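PDB 5YDA: PKS from Streptomyces sp. CNQ431, which probably transfers acyl extender units onto the acyl carrier protein in splenocin biosynthesis, this chain being the broadly selective acyltransferase domain of a larger polyketide synthase. Local coordinates for residues P110-T121 with P368-L379. Sequence-based numbering, arbitrary orientation.
Sequences PKVAFLLPGGGT and PVLVEIGPGDSL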
loop_
_atom_site.group_PDB
_atom_site.type_symbol
_atom_site.label_atom_id
_atom_site.label_comp_id
_atom_site.label_asym_id
_atom_site.label_seq_id
_atom_site.Cartn_x
_atom_site.Cartn_y
_atom_site.Cartn_z
ATOM N N PRO A 110 8.660 -13.850 10.994
ATOM C CA PRO A 110 8.707 -12.388 10.877
ATOM C C PRO A 110 7.349 -11.761 11.157
ATOM O O PRO A 110 6.303 -12.355 10.893
ATOM C CB PRO A 110 9.121 -12.165 9.415
ATOM C CG PRO A 110 8.650 -13.386 8.706
ATOM C CD PRO A 110 8.879 -14.510 9.694
ATOM N N LYS A 111 7.376 -10.556 11.714
ATOM C CA LYS A 111 6.172 -9.741 11.761
ATOM C C LYS A 111 5.890 -9.139 10.379
ATOM O O LYS A 111 6.779 -9.021 9.530
ATOM C CB LYS A 111 6.314 -8.625 12.793
ATOM C CG LYS A 111 6.620 -9.109 14.198
ATOM C CD LYS A 111 5.406 -9.767 14.821
ATOM C CE LYS A 111 5.735 -10.336 16.185
ATOM N NZ LYS A 111 5.052 -11.638 16.409
ATOM N N VAL A 112 4.635 -8.749 10.163
ATOM C CA VAL A 112 4.191 -8.199 8.887
ATOM C C VAL A 112 3.512 -6.855 9.134
ATOM O O VAL A 112 2.656 -6.742 10.020
ATOM C CB VAL A 112 3.228 -9.167 8.168
ATOM C CG1 VAL A 112 2.661 -8.542 6.872
ATOM C CG2 VAL A 112 3.922 -10.496 7.893
ATOM N N ALA A 113 3.862 -5.848 8.332
ATOM C CA ALA A 113 3.194 -4.552 8.382
ATOM C C ALA A 113 2.615 -4.207 7.014
ATOM O O ALA A 113 3.237 -4.475 5.983
ATOM C CB ALA A 113 4.161 -3.450 8.840
ATOM N N PHE A 114 1.419 -3.621 7.004
ATOM C CA PHE A 114 0.810 -3.104 5.785
ATOM C C PHE A 114 1.061 -1.605 5.707
ATOM O O PHE A 114 0.834 -0.884 6.692
ATOM C CB PHE A 114 -0.702 -3.366 5.744
ATOM C CG PHE A 114 -1.084 -4.784 5.433
ATOM C CD1 PHE A 114 -0.122 -5.748 5.170
ATOM C CD2 PHE A 114 -2.427 -5.156 5.410
ATOM C CE1 PHE A 114 -0.495 -7.061 4.888
ATOM C CE2 PHE A 114 -2.795 -6.451 5.129
ATOM C CZ PHE A 114 -1.827 -7.405 4.865
ATOM N N LEU A 115 1.506 -1.135 4.538
ATOM C CA LEU A 115 1.710 0.290 4.274
ATOM C C LEU A 115 0.662 0.753 3.261
ATOM O O LEU A 115 0.591 0.217 2.148
ATOM C CB LEU A 115 3.125 0.558 3.749
ATOM C CG LEU A 115 4.309 0.620 4.749
ATOM C CD1 LEU A 115 4.322 -0.542 5.746
ATOM C CD2 LEU A 115 5.658 0.680 4.015
ATOM N N LEU A 116 -0.124 1.766 3.636
ATOM C CA LEU A 116 -1.296 2.189 2.867
ATOM C C LEU A 116 -1.079 3.570 2.260
ATOM O O LEU A 116 -1.073 4.564 3.003
ATOM C CB LEU A 116 -2.536 2.208 3.762
ATOM C CG LEU A 116 -3.206 0.945 4.327
ATOM C CD1 LEU A 116 -3.486 -0.140 3.258
ATOM C CD2 LEU A 116 -2.478 0.397 5.519
ATOM N N PRO A 117 -0.919 3.697 0.942
ATOM C CA PRO A 117 -0.583 5.004 0.359
ATOM C C PRO A 117 -1.737 5.991 0.412
ATOM O O PRO A 117 -2.902 5.640 0.614
ATOM C CB PRO A 117 -0.200 4.677 -1.094
ATOM C CG PRO A 117 -0.499 3.242 -1.294
ATOM C CD PRO A 117 -0.597 2.581 0.041
ATOM N N GLY A 118 -1.394 7.254 0.189
ATOM C CA GLY A 118 -2.376 8.308 0.330
ATOM C C GLY A 118 -2.255 8.411 -1.175
ATOM O O GLY A 118 -1.481 7.667 -1.783
ATOM N N GLY A 119 -2.965 9.320 -1.815
ATOM C CA GLY A 119 -2.885 9.229 -3.268
ATOM C C GLY A 119 -1.732 9.718 -4.117
ATOM O O GLY A 119 -0.725 10.219 -3.591
ATOM N N GLY A 120 -1.858 9.540 -5.425
ATOM C CA GLY A 120 -0.799 9.903 -6.338
ATOM C C GLY A 120 -0.509 8.775 -7.300
ATOM O O GLY A 120 0.064 9.001 -8.368
ATOM N N THR A 121 -0.901 7.553 -6.949
ATOM C CA THR A 121 -0.646 6.413 -7.815
ATOM C C THR A 121 -1.917 5.776 -8.347
ATOM O O THR A 121 -1.825 4.774 -9.059
ATOM C CB THR A 121 0.188 5.348 -7.093
ATOM O OG1 THR A 121 -0.521 4.881 -5.934
ATOM C CG2 THR A 121 1.542 5.925 -6.671
ATOM N N PRO A 368 9.400 -5.461 10.974
ATOM C CA PRO A 368 8.564 -6.355 10.173
ATOM C C PRO A 368 8.878 -6.263 8.685
ATOM O O PRO A 368 9.502 -5.313 8.208
ATOM C CB PRO A 368 7.155 -5.846 10.467
ATOM C CG PRO A 368 7.356 -4.360 10.612
ATOM C CD PRO A 368 8.753 -4.151 11.168
ATOM N N VAL A 369 8.452 -7.305 7.960
ATOM C CA VAL A 369 8.314 -7.205 6.515
ATOM C C VAL A 369 7.358 -6.059 6.197
ATOM O O VAL A 369 6.275 -5.943 6.788
ATOM C CB VAL A 369 7.817 -8.541 5.936
ATOM C CG1 VAL A 369 7.681 -8.457 4.412
ATOM C CG2 VAL A 369 8.744 -9.708 6.330
ATOM N N LEU A 370 7.757 -5.193 5.275
ATOM C CA LEU A 370 6.952 -4.033 4.900
ATOM C C LEU A 370 6.207 -4.334 3.598
ATOM O O LEU A 370 6.831 -4.525 2.544
ATOM C CB LEU A 370 7.831 -2.794 4.753
ATOM C CG LEU A 370 8.687 -2.448 5.962
ATOM C CD1 LEU A 370 9.413 -1.137 5.726
ATOM C CD2 LEU A 370 7.822 -2.365 7.206
ATOM N N VAL A 371 4.881 -4.373 3.671
ATOM C CA VAL A 371 4.039 -4.780 2.555
ATOM C C VAL A 371 3.209 -3.571 2.167
ATOM O O VAL A 371 2.330 -3.136 2.928
ATOM C CB VAL A 371 3.140 -5.976 2.905
ATOM C CG1 VAL A 371 2.350 -6.429 1.684
ATOM C CG2 VAL A 371 3.967 -7.121 3.463
ATOM N N GLU A 372 3.513 -3.004 1.006
ATOM C CA GLU A 372 2.746 -1.876 0.500
ATOM C C GLU A 372 1.452 -2.402 -0.112
ATOM O O GLU A 372 1.477 -3.341 -0.916
ATOM C CB GLU A 372 3.560 -1.093 -0.533
ATOM C CG GLU A 372 2.876 0.156 -1.021
ATOM C CD GLU A 372 3.842 1.269 -1.428
ATOM O OE1 GLU A 372 5.077 1.030 -1.521
ATOM O OE2 GLU A 372 3.348 2.388 -1.682
ATOM N N ILE A 373 0.329 -1.805 0.281
ATOM C CA ILE A 373 -1.012 -2.236 -0.107
ATOM C C ILE A 373 -1.593 -1.146 -0.988
ATOM O O ILE A 373 -2.063 -0.118 -0.490
ATOM C CB ILE A 373 -1.911 -2.469 1.114
ATOM C CG1 ILE A 373 -1.283 -3.492 2.053
ATOM C CG2 ILE A 373 -3.353 -2.848 0.696
ATOM C CD1 ILE A 373 -1.015 -4.787 1.387
ATOM N N GLY A 374 -1.630 -1.379 -2.284
ATOM C CA GLY A 374 -2.122 -0.385 -3.209
ATOM C C GLY A 374 -1.171 -0.264 -4.375
ATOM O O GLY A 374 -0.096 -0.881 -4.386
ATOM N N PRO A 375 -1.536 0.530 -5.380
ATOM C CA PRO A 375 -0.714 0.599 -6.603
ATOM C C PRO A 375 0.608 1.308 -6.353
ATOM O O PRO A 375 0.643 2.403 -5.787
ATOM C CB PRO A 375 -1.593 1.390 -7.586
ATOM C CG PRO A 375 -2.440 2.249 -6.722
ATOM C CD PRO A 375 -2.721 1.400 -5.465
ATOM N N GLY A 376 1.691 0.679 -6.791
ATOM C CA GLY A 376 2.993 1.314 -6.842
ATOM C C GLY A 376 3.894 0.956 -5.672
ATOM O O GLY A 376 3.669 0.009 -4.906
ATOM N N ASP A 377 4.950 1.760 -5.537
ATOM C CA ASP A 377 5.971 1.537 -4.529
ATOM C C ASP A 377 6.375 2.849 -3.873
ATOM O O ASP A 377 7.516 2.997 -3.421
ATOM C CB ASP A 377 7.202 0.857 -5.136
ATOM C CG ASP A 377 7.886 1.724 -6.202
ATOM O OD1 ASP A 377 7.386 2.833 -6.524
ATOM O OD2 ASP A 377 8.925 1.288 -6.728
ATOM N N SER A 378 5.461 3.814 -3.809
ATOM C CA SER A 378 5.848 5.127 -3.305
ATOM C C SER A 378 6.180 5.089 -1.813
ATOM O O SER A 378 7.127 5.751 -1.377
ATOM C CB SER A 378 4.748 6.149 -3.605
ATOM O OG SER A 378 3.552 5.823 -2.900
ATOM N N LEU A 379 5.430 4.332 -1.006
ATOM C CA LEU A 379 5.769 4.276 0.421
ATOM C C LEU A 379 6.970 3.376 0.682
ATOM O O LEU A 379 7.721 3.604 1.643
ATOM C CB LEU A 379 4.581 3.789 1.256
ATOM C CG LEU A 379 3.307 4.631 1.213
ATOM C CD1 LEU A 379 2.320 4.139 2.285
ATOM C CD2 LEU A 379 3.604 6.119 1.366
HETATM O O HOH W 1 1.355 7.556 -3.511
#
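Strands 112-116 and 369-372 run parallel with a 31° twist, stitched by five backbone hydrogen bonds from Val369 N to Lys111 O at one end to Ile373 N to Leu115 O at the other. Ala113, Leu115, Leu370 and Glu372 share one face of the sheet. There the short Ala113 side chain lets the Pro368 ring come close, CG 3.8 Å from Ala113 CB. On the other face Val112 CG1 meets Val371 CG2, and Phe114 packs against both Val371 and Ile373. Ile373, with CG1 swung beside its own backbone N (chi1 -57°), lays CD1 over the phenyl face, 4.0 Å from the Phe114 ring centroid, a CH-pi contact; its beta branch leaves CG2 to meet Leu116 CD1. Leu116 lies alongside the same isoleucine, its CD1 3.5 Å from Ile373 CB.

Beyond the strands, Pro117 CD sits 3.1 Å from Ile373 O, and Leu379 CD1 packs against the Leu116-Pro117 peptide, 3.4 Å from Leu116 C. Glu372, extended from a CG anti to its N (chi1 -175°), takes the Leu379 N-H on OE2 at 2.9 Å, while OE1 bonds Thr380 OG1; the buried carboxylate thus binds two groups of the first turn of helix 378-387. Thr121 OG1 donates to Pro375 O (2.7 Å), and a water bonded to Ser378 OG reaches Gly118 O weakly. The backbone angles of Gly374 and Gly376 suit glycine, and Gly374 lies close to the Pro117 ring.

The pair forms the middle of the parallel sheet of the acyltransferase domain: strand 195-198 adjoins 112-116 and leads into a probable GxSxG nucleophile elbow touched by Leu116, while helices 355-366 and 169-188 pack against its side chains.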